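DUF4276 family protein (Pyrococcus horikoshii, PDB 2P62) is of unknown function but belongs to a family of the Toprim-like clan, whose domains often perform metal-dependent chemistry on nucleic acids. Local coordinates at residues I3-V8 and A59-H64; R28-L33 and V52-N57; V95-E100 and K149-L154; Y132-G137 and V230-L235. All coordinates share one frame; numbering follows the deposited sequence.

Interaction 1: I3-V8 and A59-H64; sequences IKLIIV and ALVIIH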
loop_
_atom_site.group_PDB
_atom_site.type_symbol
_atom_site.label_atom_id
_atom_site.label_comp_id
_atom_site.label_asym_id
_atom_site.label_seq_id
_atom_site.Cartn_x
_atom_site.Cartn_y
_atom_site.Cartn_z
ATOM N N ILE A 3 1.484 27.985 -9.167
ATOM C CA ILE A 3 1.936 26.662 -8.779
ATOM C C ILE A 3 2.616 26.663 -7.427
ATOM O O ILE A 3 3.477 27.499 -7.161
ATOM C CB ILE A 3 2.948 26.087 -9.781
ATOM C CG1 ILE A 3 2.392 26.118 -11.200
ATOM C CG2 ILE A 3 3.263 24.648 -9.411
ATOM C CD1 ILE A 3 3.416 25.717 -12.213
ATOM N N LYS A 4 2.222 25.711 -6.586
ATOM C CA LYS A 4 2.797 25.539 -5.262
ATOM C C LYS A 4 3.247 24.083 -5.164
ATOM O O LYS A 4 2.513 23.172 -5.551
ATOM C CB LYS A 4 1.757 25.826 -4.182
ATOM C CG LYS A 4 1.140 27.206 -4.269
ATOM C CD LYS A 4 0.333 27.507 -3.030
ATOM C CE LYS A 4 -0.338 28.874 -3.124
ATOM N NZ LYS A 4 -1.050 29.173 -1.849
ATOM N N LEU A 5 4.459 23.873 -4.658
ATOM C CA LEU A 5 5.017 22.536 -4.513
ATOM C C LEU A 5 4.936 22.041 -3.065
ATOM O O LEU A 5 5.346 22.734 -2.128
ATOM C CB LEU A 5 6.478 22.533 -4.984
ATOM C CG LEU A 5 7.262 21.217 -4.923
ATOM C CD1 LEU A 5 6.562 20.170 -5.793
ATOM C CD2 LEU A 5 8.698 21.440 -5.408
ATOM N N ILE A 6 4.391 20.841 -2.896
ATOM C CA ILE A 6 4.264 20.219 -1.585
ATOM C C ILE A 6 5.081 18.929 -1.567
ATOM O O ILE A 6 4.818 17.998 -2.331
ATOM C CB ILE A 6 2.796 19.893 -1.247
ATOM C CG1 ILE A 6 1.944 21.165 -1.353
ATOM C CG2 ILE A 6 2.718 19.299 0.163
ATOM C CD1 ILE A 6 0.491 21.012 -0.904
ATOM N N ILE A 7 6.086 18.892 -0.697
ATOM C CA ILE A 7 6.965 17.737 -0.575
ATOM C C ILE A 7 6.745 16.998 0.736
ATOM O O ILE A 7 6.917 17.564 1.814
ATOM C CB ILE A 7 8.448 18.155 -0.639
ATOM C CG1 ILE A 7 8.699 19.019 -1.884
ATOM C CG2 ILE A 7 9.329 16.899 -0.652
ATOM C CD1 ILE A 7 10.096 19.625 -1.956
ATOM N N VAL A 8 6.356 15.733 0.633
ATOM C CA VAL A 8 6.117 14.901 1.805
ATOM C C VAL A 8 7.023 13.684 1.717
ATOM O O VAL A 8 7.671 13.467 0.691
ATOM C CB VAL A 8 4.648 14.442 1.875
ATOM C CG1 VAL A 8 3.742 15.644 2.068
ATOM C CG2 VAL A 8 4.276 13.695 0.605
ATOM N N ALA A 59 -2.551 25.632 -8.486
ATOM C CA ALA A 59 -2.190 24.245 -8.754
ATOM C C ALA A 59 -1.240 23.779 -7.651
ATOM O O ALA A 59 -0.234 24.427 -7.378
ATOM C CB ALA A 59 -1.504 24.125 -10.112
ATOM N N LEU A 60 -1.576 22.669 -7.002
ATOM C CA LEU A 60 -0.727 22.113 -5.959
ATOM C C LEU A 60 -0.082 20.845 -6.492
ATOM O O LEU A 60 -0.767 19.884 -6.843
ATOM C CB LEU A 60 -1.543 21.780 -4.711
ATOM C CG LEU A 60 -2.229 22.977 -4.054
ATOM C CD1 LEU A 60 -3.154 22.493 -2.964
ATOM C CD2 LEU A 60 -1.189 23.944 -3.514
ATOM N N VAL A 61 1.244 20.859 -6.571
ATOM C CA VAL A 61 1.997 19.715 -7.047
ATOM C C VAL A 61 2.572 19.026 -5.819
ATOM O O VAL A 61 3.433 19.573 -5.140
ATOM C CB VAL A 61 3.137 20.161 -7.984
ATOM C CG1 VAL A 61 3.918 18.947 -8.470
ATOM C CG2 VAL A 61 2.553 20.925 -9.180
ATOM N N ILE A 62 2.079 17.828 -5.532
ATOM C CA ILE A 62 2.522 17.064 -4.372
ATOM C C ILE A 62 3.413 15.903 -4.795
ATOM O O ILE A 62 3.044 15.120 -5.672
ATOM C CB ILE A 62 1.309 16.489 -3.619
ATOM C CG1 ILE A 62 0.295 17.603 -3.365
ATOM C CG2 ILE A 62 1.745 15.839 -2.313
ATOM C CD1 ILE A 62 -0.966 17.112 -2.754
ATOM N N ILE A 63 4.582 15.791 -4.170
ATOM C CA ILE A 63 5.509 14.703 -4.475
ATOM C C ILE A 63 5.940 14.014 -3.191
ATOM O O ILE A 63 5.990 14.642 -2.134
ATOM C CB ILE A 63 6.796 15.202 -5.191
ATOM C CG1 ILE A 63 7.544 16.191 -4.302
ATOM C CG2 ILE A 63 6.449 15.866 -6.500
ATOM C CD1 ILE A 63 8.839 16.684 -4.908
ATOM N N HIS A 64 6.252 12.725 -3.290
ATOM C CA HIS A 64 6.711 11.943 -2.145
ATOM C C HIS A 64 7.728 10.902 -2.609
ATOM O O HIS A 64 7.966 10.764 -3.809
ATOM C CB HIS A 64 5.546 11.231 -1.462
ATOM C CG HIS A 64 4.979 10.097 -2.257
ATOM N ND1 HIS A 64 4.052 10.277 -3.260
ATOM C CD2 HIS A 64 5.220 8.766 -2.202
ATOM C CE1 HIS A 64 3.746 9.107 -3.789
ATOM N NE2 HIS A 64 4.441 8.174 -3.165
#
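Leu5 holds CG anti to its amide nitrogen (chi1 -180°), which sends CD1 across to strand 58-63, 4.0 Å from Val61 CG1. Ile63 answers with the rarer first torsion, CG1 lying between backbone N and carbonyl carbon (chi1 61°). Its CD1 is thereby laid against Ile7 CG1 at 3.8 Å, the two isoleucines running side by side in the same direction. Near the start of strand 2-7, Ile3 CG2 meets Val61 CG2 at 3.8 Å, the side chains slanting past each other. The beta-branched Ile3, Val61, Ile7 and Ile63 suit this face because they favour extended backbone and offer short methyl arms, Val61 touching Phe37 and Ile63 touching Phe44.

Lys4, Ile6, Leu60 and Ile62 line the reverse face, where Leu21 of helix 11-23 packs on the last two. Lys4 belongs here despite its charge: its extended chain lies alongside Leu60, with CB 3.6 Å from Leu60 CD2, and its distant NZ is received by Glu91 and by the carbonyls of Met239 and Gly241.

Five backbone bonds hold the pair. Lys4, Ile6 and Val8 give their N-H groups to Ala59, Val61 and Ile63, while Val61 N and Ile63 N give theirs to Lys4 O and Ile6 O; the bond from Ile6 N to Val61 O measures 2.7 Å and is nearly straight (177°). Beyond the strand ends, Val8 CG2 touches His64 CB at 3.5 Å. Two buried parallel strands with a helix on one face are what an alpha/beta core contains, consistent with a Toprim-like fold.

Interaction 2: R28-L33 and V52-N57; sequences REAKKL and VLEKDN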
loop_
_atom_site.group_PDB
_atom_site.type_symbol
_atom_site.label_atom_id
_atom_site.label_comp_id
_atom_site.label_asym_id
_atom_site.label_seq_id
_atom_site.Cartn_x
_atom_site.Cartn_y
_atom_site.Cartn_z
ATOM N N ARG A 28 -9.423 19.620 -6.926
ATOM C CA ARG A 28 -9.661 18.451 -7.771
ATOM C C ARG A 28 -8.373 17.975 -8.451
ATOM O O ARG A 28 -7.495 18.776 -8.766
ATOM C CB ARG A 28 -10.713 18.784 -8.832
ATOM C CG ARG A 28 -11.250 17.566 -9.571
ATOM C CD ARG A 28 -11.783 16.513 -8.590
ATOM N NE ARG A 28 -10.836 15.423 -8.332
ATOM C CZ ARG A 28 -10.805 14.717 -7.205
ATOM N NH1 ARG A 28 -11.660 14.991 -6.224
ATOM N NH2 ARG A 28 -9.935 13.723 -7.066
ATOM N N GLU A 29 -8.256 16.671 -8.675
ATOM C CA GLU A 29 -7.063 16.127 -9.321
ATOM C C GLU A 29 -7.011 16.474 -10.810
ATOM O O GLU A 29 -8.017 16.386 -11.509
ATOM C CB GLU A 29 -7.009 14.606 -9.141
ATOM C CG GLU A 29 -5.766 13.954 -9.741
ATOM C CD GLU A 29 -5.524 12.557 -9.202
ATOM O OE1 GLU A 29 -4.568 11.894 -9.663
ATOM O OE2 GLU A 29 -6.288 12.126 -8.308
ATOM N N ALA A 30 -5.830 16.869 -11.283
ATOM C CA ALA A 30 -5.624 17.237 -12.684
ATOM C C ALA A 30 -6.265 16.238 -13.639
ATOM O O ALA A 30 -6.295 15.039 -13.366
ATOM C CB ALA A 30 -4.140 17.348 -12.979
ATOM N N LYS A 31 -6.766 16.743 -14.763
ATOM C CA LYS A 31 -7.426 15.913 -15.771
ATOM C C LYS A 31 -6.548 14.754 -16.248
ATOM O O LYS A 31 -5.459 14.519 -15.715
ATOM C CB LYS A 31 -7.816 16.770 -16.982
ATOM C CG LYS A 31 -8.674 17.987 -16.665
ATOM C CD LYS A 31 -8.934 18.802 -17.926
ATOM C CE LYS A 31 -9.759 20.048 -17.640
ATOM N NZ LYS A 31 -9.941 20.869 -18.870
ATOM N N LYS A 32 -7.040 14.029 -17.254
ATOM C CA LYS A 32 -6.297 12.915 -17.838
ATOM C C LYS A 32 -4.930 13.483 -18.202
ATOM O O LYS A 32 -3.925 12.768 -18.235
ATOM C CB LYS A 32 -6.991 12.409 -19.112
ATOM C CG LYS A 32 -8.336 11.727 -18.894
ATOM C CD LYS A 32 -8.167 10.362 -18.242
ATOM C CE LYS A 32 -9.504 9.653 -18.070
ATOM N NZ LYS A 32 -10.439 10.419 -17.197
ATOM N N LEU A 33 -4.918 14.788 -18.470
ATOM C CA LEU A 33 -3.708 15.514 -18.832
ATOM C C LEU A 33 -2.566 15.146 -17.899
ATOM O O LEU A 33 -2.604 15.442 -16.705
ATOM C CB LEU A 33 -3.963 17.026 -18.765
ATOM C CG LEU A 33 -2.800 17.971 -19.088
ATOM C CD1 LEU A 33 -2.329 17.762 -20.523
ATOM C CD2 LEU A 33 -3.252 19.410 -18.877
ATOM N N VAL A 52 -1.267 16.092 -8.878
ATOM C CA VAL A 52 -1.600 17.478 -9.186
ATOM C C VAL A 52 -3.050 17.782 -8.828
ATOM O O VAL A 52 -3.976 17.234 -9.421
ATOM C CB VAL A 52 -1.392 17.795 -10.680
ATOM C CG1 VAL A 52 -1.705 19.267 -10.947
ATOM C CG2 VAL A 52 0.030 17.491 -11.085
ATOM N N LEU A 53 -3.232 18.657 -7.846
ATOM C CA LEU A 53 -4.556 19.052 -7.402
ATOM C C LEU A 53 -4.765 20.498 -7.831
ATOM O O LEU A 53 -3.864 21.327 -7.684
ATOM C CB LEU A 53 -4.665 18.937 -5.879
ATOM C CG LEU A 53 -4.330 17.585 -5.249
ATOM C CD1 LEU A 53 -4.676 17.629 -3.760
ATOM C CD2 LEU A 53 -5.115 16.463 -5.943
ATOM N N GLU A 54 -5.948 20.802 -8.361
ATOM C CA GLU A 54 -6.240 22.158 -8.818
ATOM C C GLU A 54 -7.589 22.712 -8.379
ATOM O O GLU A 54 -8.535 21.960 -8.144
ATOM C CB GLU A 54 -6.160 22.221 -10.344
ATOM C CG GLU A 54 -4.793 21.887 -10.897
ATOM C CD GLU A 54 -4.751 21.925 -12.412
ATOM O OE1 GLU A 54 -3.655 21.745 -12.980
ATOM O OE2 GLU A 54 -5.812 22.133 -13.031
ATOM N N LYS A 55 -7.653 24.039 -8.279
ATOM C CA LYS A 55 -8.859 24.770 -7.902
ATOM C C LYS A 55 -8.647 26.243 -8.230
ATOM O O LYS A 55 -7.631 26.833 -7.858
ATOM C CB LYS A 55 -9.146 24.614 -6.414
ATOM C CG LYS A 55 -10.393 25.335 -5.936
ATOM C CD LYS A 55 -10.525 25.176 -4.433
ATOM C CE LYS A 55 -11.639 26.031 -3.866
ATOM N NZ LYS A 55 -12.918 25.747 -4.545
ATOM N N ASP A 56 -9.613 26.830 -8.931
ATOM C CA ASP A 56 -9.538 28.228 -9.334
ATOM C C ASP A 56 -8.220 28.433 -10.085
ATOM O O ASP A 56 -7.988 27.776 -11.100
ATOM C CB ASP A 56 -9.616 29.159 -8.112
ATOM C CG ASP A 56 -10.942 29.041 -7.358
ATOM O OD1 ASP A 56 -12.009 29.188 -7.993
ATOM O OD2 ASP A 56 -10.915 28.804 -6.123
ATOM N N ASN A 57 -7.355 29.322 -9.599
ATOM C CA ASN A 57 -6.083 29.567 -10.274
ATOM C C ASN A 57 -4.858 29.027 -9.527
ATOM O O ASN A 57 -3.726 29.464 -9.762
ATOM C CB ASN A 57 -5.906 31.069 -10.560
ATOM C CG ASN A 57 -5.544 31.881 -9.321
ATOM O OD1 ASN A 57 -5.311 33.095 -9.410
ATOM N ND2 ASN A 57 -5.492 31.227 -8.170
#
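Arg28 and Glu54 form an antiparallel hydrogen-bonded pair, and with Glu29 opposite Leu53 as the non-hydrogen-bonded pair they add a two-residue edge strand to the mixed sheet. The tight part is backbone. Arg28 N reaches Glu54 O at 2.8 Å, Glu54 N returns a bond to Arg28 O, and Ala30 N continues the pattern onto Val52 O at 2.7 Å.

Leu53 meets Glu29, Leu21 and Phe27 with one branched side chain, its CD2 lying 3.9 Å from the CA of Glu29. A small residue fits at Ala30, whose methyl comes close to the branch point of Val52.

The solvent side is looser and charged. Arg28 bends away from the partner strand to a salt bridge with Glu22 of helix 11-23, and Glu29 is exposed, its chain extended beyond CG, a polar residue well suited to the rim of a sheet. From Lys31 to Leu33 the chain is poorly ordered and leaves strand 51-55 altogether. Where packing is close, Val52 keeps CG1 anti to its backbone N (chi1 -178°), which places that methyl 3.7 Å from Ala30 CB.

Interaction 3: V95-E100 and K149-L154; sequences VRDVDE and KKELEL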
loop_
_atom_site.group_PDB
_atom_site.type_symbol
_atom_site.label_atom_id
_atom_site.label_comp_id
_atom_site.label_asym_id
_atom_site.label_seq_id
_atom_site.Cartn_x
_atom_site.Cartn_y
_atom_site.Cartn_z
ATOM N N VAL A 95 7.242 19.015 4.349
ATOM C CA VAL A 95 6.671 18.391 5.535
ATOM C C VAL A 95 7.400 17.135 5.962
ATOM O O VAL A 95 7.621 16.224 5.158
ATOM C CB VAL A 95 5.195 18.044 5.293
ATOM C CG1 VAL A 95 4.609 17.306 6.504
ATOM C CG2 VAL A 95 4.422 19.335 4.997
ATOM N N ARG A 96 7.758 17.089 7.238
ATOM C CA ARG A 96 8.477 15.954 7.794
ATOM C C ARG A 96 8.096 15.759 9.251
ATOM O O ARG A 96 7.823 16.726 9.961
ATOM C CB ARG A 96 9.995 16.181 7.695
ATOM C CG ARG A 96 10.803 14.994 8.219
ATOM C CD ARG A 96 12.299 15.186 8.083
ATOM N NE ARG A 96 12.840 16.103 9.088
ATOM C CZ ARG A 96 14.134 16.382 9.229
ATOM N NH1 ARG A 96 15.031 15.819 8.433
ATOM N NH2 ARG A 96 14.530 17.230 10.162
ATOM N N ASP A 97 8.061 14.509 9.700
ATOM C CA ASP A 97 7.738 14.249 11.097
ATOM C C ASP A 97 8.776 14.988 11.934
ATOM O O ASP A 97 9.920 15.163 11.511
ATOM C CB ASP A 97 7.848 12.759 11.454
ATOM C CG ASP A 97 6.831 11.892 10.744
ATOM O OD1 ASP A 97 5.711 12.372 10.449
ATOM O OD2 ASP A 97 7.151 10.701 10.513
ATOM N N VAL A 98 8.367 15.403 13.124
ATOM C CA VAL A 98 9.247 16.082 14.055
ATOM C C VAL A 98 10.345 15.115 14.521
ATOM O O VAL A 98 11.493 15.510 14.689
ATOM C CB VAL A 98 8.419 16.603 15.260
ATOM C CG1 VAL A 98 9.332 17.118 16.358
ATOM C CG2 VAL A 98 7.464 17.702 14.788
ATOM N N ASP A 99 9.975 13.847 14.703
ATOM C CA ASP A 99 10.877 12.768 15.142
ATOM C C ASP A 99 12.161 12.610 14.366
ATOM O O ASP A 99 13.223 12.396 14.946
ATOM C CB ASP A 99 10.185 11.420 15.036
ATOM C CG ASP A 99 9.170 11.217 16.091
ATOM O OD1 ASP A 99 8.405 10.234 15.978
ATOM O OD2 ASP A 99 9.141 12.037 17.035
ATOM N N GLU A 100 12.043 12.657 13.048
ATOM C CA GLU A 100 13.190 12.469 12.186
ATOM C C GLU A 100 14.160 13.632 12.242
ATOM O O GLU A 100 13.756 14.791 12.361
ATOM C CB GLU A 100 12.731 12.243 10.745
ATOM C CG GLU A 100 11.578 11.264 10.600
ATOM C CD GLU A 100 11.301 10.909 9.150
ATOM O OE1 GLU A 100 11.287 11.825 8.298
ATOM O OE2 GLU A 100 11.095 9.710 8.866
ATOM N N LYS A 149 5.693 9.708 20.212
ATOM C CA LYS A 149 6.513 9.912 19.020
ATOM C C LYS A 149 5.816 10.921 18.111
ATOM O O LYS A 149 4.728 10.665 17.595
ATOM C CB LYS A 149 6.741 8.579 18.300
ATOM C CG LYS A 149 7.251 7.481 19.234
ATOM C CD LYS A 149 7.600 6.185 18.496
ATOM C CE LYS A 149 8.809 6.365 17.585
ATOM N NZ LYS A 149 9.232 5.074 16.982
ATOM N N LYS A 150 6.447 12.079 17.941
ATOM C CA LYS A 150 5.883 13.149 17.131
ATOM C C LYS A 150 6.026 12.868 15.646
ATOM O O LYS A 150 7.115 12.955 15.074
ATOM C CB LYS A 150 6.537 14.482 17.498
ATOM C CG LYS A 150 6.333 14.888 18.955
ATOM C CD LYS A 150 6.803 16.314 19.180
ATOM C CE LYS A 150 6.622 16.768 20.621
ATOM N NZ LYS A 150 7.535 16.038 21.552
ATOM N N GLU A 151 4.899 12.534 15.028
ATOM C CA GLU A 151 4.866 12.200 13.614
ATOM C C GLU A 151 3.430 12.156 13.126
ATOM O O GLU A 151 2.497 12.290 13.915
ATOM C CB GLU A 151 5.552 10.846 13.382
ATOM C CG GLU A 151 5.038 9.699 14.248
ATOM C CD GLU A 151 5.837 8.421 14.045
ATOM O OE1 GLU A 151 7.086 8.485 14.067
ATOM O OE2 GLU A 151 5.226 7.344 13.885
ATOM N N LEU A 152 3.261 11.976 11.823
ATOM C CA LEU A 152 1.937 11.927 11.213
ATOM C C LEU A 152 0.966 11.008 11.950
ATOM O O LEU A 152 -0.203 11.346 12.133
ATOM C CB LEU A 152 2.067 11.476 9.755
ATOM C CG LEU A 152 0.909 11.604 8.754
ATOM C CD1 LEU A 152 0.369 10.227 8.455
ATOM C CD2 LEU A 152 -0.179 12.546 9.259
ATOM N N GLU A 153 1.453 9.857 12.396
ATOM C CA GLU A 153 0.591 8.913 13.078
ATOM C C GLU A 153 0.109 9.407 14.447
ATOM O O GLU A 153 -1.008 9.098 14.862
ATOM C CB GLU A 153 1.305 7.568 13.192
ATOM C CG GLU A 153 1.448 6.836 11.850
ATOM C CD GLU A 153 2.542 7.391 10.928
ATOM O OE1 GLU A 153 2.703 6.813 9.822
ATOM O OE2 GLU A 153 3.240 8.375 11.291
ATOM N N LEU A 154 0.946 10.187 15.131
ATOM C CA LEU A 154 0.589 10.732 16.434
ATOM C C LEU A 154 -0.632 11.644 16.275
ATOM O O LEU A 154 -1.552 11.618 17.087
ATOM C CB LEU A 154 1.761 11.517 17.039
ATOM C CG LEU A 154 1.610 11.785 18.550
ATOM C CD1 LEU A 154 1.640 10.451 19.272
ATOM C CD2 LEU A 154 2.718 12.699 19.068
HETATM O O HOH W 1 5.534 8.397 10.381
#
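The Asp97 carboxylate is approached from above its plane by the N-H of Leu152, whose N lies 51° out of that plane and 2.8 Å from Asp97 OD1. Asp97 closes strand 89-97, and Val98 and Asp99 follow it, a sequence that resembles the DxD motif of Toprim domains, where such acids commonly bind magnesium; a like role here is only an inference. Glu151 occupies the N-cap of helix 152-162, so Asp97 addresses the first turn of that helix, whose N-terminus would favour an acidic neighbour.

With CG anti to the carbonyl carbon (chi1 -66°), Asp97 is aimed at this turn. Its other oxygen, OD2, takes a hydrogen from a water 2.8 Å away, and the same water donates to Glu153 OE2. If an alanine stood here, the amide of Leu152 would probably lose its acceptor and the bridging water one of its two anchors. Glu153 is tied beyond the contact to Lys187.

The carboxylates of Asp99 and Glu151 are turned 54° apart, and Asp99 OD1 lies 2.9 Å from Glu151 OE1. These are two acceptors of like charge and make no hydrogen bond; such a gathering of acids is consistent with a cation site. Asp99 N bonds Lys150 O, and Asp99 OD2 accepts a weak, bent bond from Lys150 N, but the details at Asp99 and Lys150 are doubtful together. Val98 provides the apolar part, slanting across the aliphatic chain of Lys150: Val98 CB lies 3.6 Å from Lys150 CB, and Val98 CG1 lies 3.9 Å from Lys150 CD.

Interaction 4: Y132-G137 and V230-L235; sequences YPYGMG and VNLLPL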
loop_
_atom_site.group_PDB
_atom_site.type_symbol
_atom_site.label_atom_id
_atom_site.label_comp_id
_atom_site.label_asym_id
_atom_site.label_seq_id
_atom_site.Cartn_x
_atom_site.Cartn_y
_atom_site.Cartn_z
ATOM N N TYR A 132 8.232 26.862 3.102
ATOM C CA TYR A 132 7.665 26.594 4.410
ATOM C C TYR A 132 8.058 25.254 4.996
ATOM O O TYR A 132 7.574 24.208 4.576
ATOM C CB TYR A 132 6.136 26.673 4.360
ATOM C CG TYR A 132 5.578 28.053 4.110
ATOM C CD1 TYR A 132 5.379 28.950 5.165
ATOM C CD2 TYR A 132 5.219 28.463 2.816
ATOM C CE1 TYR A 132 4.834 30.212 4.938
ATOM C CE2 TYR A 132 4.675 29.726 2.585
ATOM C CZ TYR A 132 4.484 30.590 3.650
ATOM O OH TYR A 132 3.924 31.826 3.427
ATOM N N PRO A 133 8.978 25.268 5.958
ATOM C CA PRO A 133 9.373 23.997 6.567
ATOM C C PRO A 133 8.364 23.694 7.680
ATOM O O PRO A 133 8.102 24.533 8.540
ATOM C CB PRO A 133 10.795 24.265 7.065
ATOM C CG PRO A 133 10.830 25.756 7.287
ATOM C CD PRO A 133 9.961 26.339 6.206
ATOM N N TYR A 134 7.768 22.508 7.644
ATOM C CA TYR A 134 6.775 22.161 8.646
ATOM C C TYR A 134 6.981 20.791 9.274
ATOM O O TYR A 134 7.159 19.796 8.575
ATOM C CB TYR A 134 5.381 22.246 8.023
ATOM C CG TYR A 134 4.250 22.004 8.988
ATOM C CD1 TYR A 134 3.716 20.726 9.161
ATOM C CD2 TYR A 134 3.725 23.049 9.751
ATOM C CE1 TYR A 134 2.683 20.495 10.071
ATOM C CE2 TYR A 134 2.694 22.828 10.666
ATOM C CZ TYR A 134 2.179 21.551 10.818
ATOM O OH TYR A 134 1.153 21.331 11.706
ATOM N N GLY A 135 6.960 20.754 10.605
ATOM C CA GLY A 135 7.127 19.502 11.320
ATOM C C GLY A 135 5.768 18.929 11.685
ATOM O O GLY A 135 4.973 19.607 12.331
ATOM N N MET A 136 5.498 17.693 11.268
ATOM C CA MET A 136 4.222 17.042 11.549
ATOM C C MET A 136 4.233 16.294 12.881
ATOM O O MET A 136 5.227 15.681 13.264
ATOM C CB MET A 136 3.877 16.062 10.423
ATOM C CG MET A 136 2.550 15.311 10.594
ATOM S SD MET A 136 1.077 16.352 10.410
ATOM C CE MET A 136 1.313 16.854 8.732
ATOM N N GLY A 137 3.116 16.352 13.591
ATOM C CA GLY A 137 3.030 15.660 14.860
ATOM C C GLY A 137 3.399 16.493 16.071
ATOM O O GLY A 137 3.827 15.944 17.082
ATOM N N VAL A 230 -4.293 20.622 16.609
ATOM C CA VAL A 230 -2.991 20.072 16.233
ATOM C C VAL A 230 -2.203 21.117 15.456
ATOM O O VAL A 230 -1.053 20.903 15.074
ATOM C CB VAL A 230 -3.147 18.809 15.362
ATOM C CG1 VAL A 230 -1.784 18.256 15.001
ATOM C CG2 VAL A 230 -3.941 17.760 16.111
ATOM N N ASN A 231 -2.842 22.258 15.237
ATOM C CA ASN A 231 -2.256 23.373 14.509
ATOM C C ASN A 231 -1.892 23.018 13.065
ATOM O O ASN A 231 -0.745 23.159 12.647
ATOM C CB ASN A 231 -1.025 23.913 15.250
ATOM C CG ASN A 231 -0.883 25.430 15.112
ATOM O OD1 ASN A 231 -1.812 26.189 15.430
ATOM N ND2 ASN A 231 0.279 25.875 14.637
ATOM N N LEU A 232 -2.889 22.546 12.318
ATOM C CA LEU A 232 -2.727 22.197 10.910
ATOM C C LEU A 232 -3.494 23.203 10.060
ATOM O O LEU A 232 -3.224 23.368 8.876
ATOM C CB LEU A 232 -3.259 20.785 10.624
ATOM C CG LEU A 232 -2.257 19.633 10.688
ATOM C CD1 LEU A 232 -2.981 18.320 10.488
ATOM C CD2 LEU A 232 -1.178 19.821 9.612
ATOM N N LEU A 233 -4.440 23.893 10.676
ATOM C CA LEU A 233 -5.253 24.867 9.954
ATOM C C LEU A 233 -4.458 25.983 9.274
ATOM O O LEU A 233 -4.632 26.245 8.083
ATOM C CB LEU A 233 -6.295 25.458 10.900
ATOM C CG LEU A 233 -7.754 25.351 10.458
ATOM C CD1 LEU A 233 -8.036 23.997 9.803
ATOM C CD2 LEU A 233 -8.641 25.568 11.672
ATOM N N PRO A 234 -3.580 26.662 10.021
ATOM C CA PRO A 234 -2.792 27.742 9.419
ATOM C C PRO A 234 -1.934 27.297 8.234
ATOM O O PRO A 234 -1.713 28.065 7.303
ATOM C CB PRO A 234 -1.979 28.288 10.604
ATOM C CG PRO A 234 -1.943 27.136 11.571
ATOM C CD PRO A 234 -3.315 26.549 11.462
ATOM N N LEU A 235 -1.465 26.055 8.264
ATOM C CA LEU A 235 -0.654 25.517 7.168
ATOM C C LEU A 235 -1.544 25.263 5.940
ATOM O O LEU A 235 -1.198 25.617 4.808
ATOM C CB LEU A 235 0.001 24.194 7.588
ATOM C CG LEU A 235 0.669 23.401 6.451
ATOM C CD1 LEU A 235 2.003 24.058 6.087
ATOM C CD2 LEU A 235 0.893 21.959 6.872
#
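Tyr134 reaches from strand 129-136 to the chain that joins the last two helices. Its CG is anti to the backbone N (chi1 -176°), which stands the ring out from the strand. Leu235 CD2 sits over one face, 3.8 Å from the ring centroid and only 10° off the normal, a CH-pi contact for which a branched leucine is well shaped. At the ring edge the hydroxyl donates to Asn231 O at 2.8 Å, coming from above the carbonyl plane. Asn231 ends the preceding helix in a Schellman motif with positive phi, a conformation asparagine tolerates well. Leu232 crosses the tyrosine at about a right angle and brings CD2 to 3.5 Å from OH. A phenylalanine in place of Tyr134 would probably leave Asn231 O without this donor.

Two residues on, Met136 bends at chi2 and chi3 and turns its CE methyl to Leu232 CD2, 4.0 Å away; a flexible thioether suits a place shared with Phe17 and Leu152.

The tyrosine ring thus joins two chemistries: its face receives one leucine methyl, while its hydroxyl satisfies a backbone carbonyl at a helix end, so that the link and the first turn of helix 233-239 both meet the sheet through one side chain.

In the fold
All four contacts reach one mixed sheet. Interaction 2 is nested within the chain closed by interaction 1, their centres 12 Å apart, and Leu60 N lies 2.7 Å from Leu53 O in a probable hydrogen bond between neighbouring strands. Strand 89-97 joins interactions 1 and 3, with Ile7 O 2.9 Å from Val95 N, and Arg96 O, 2.8 Å from Met136 N, carries the sheet on to interaction 4. Interactions 3 and 4 alternate along the chain. Asp97 and Asp99, at the end of strand 89-97, and Glu9, just after strand 2-7, may correspond to the Toprim acids; interaction 2, with its centre 28 Å from that of interaction 3, belongs to the far edge.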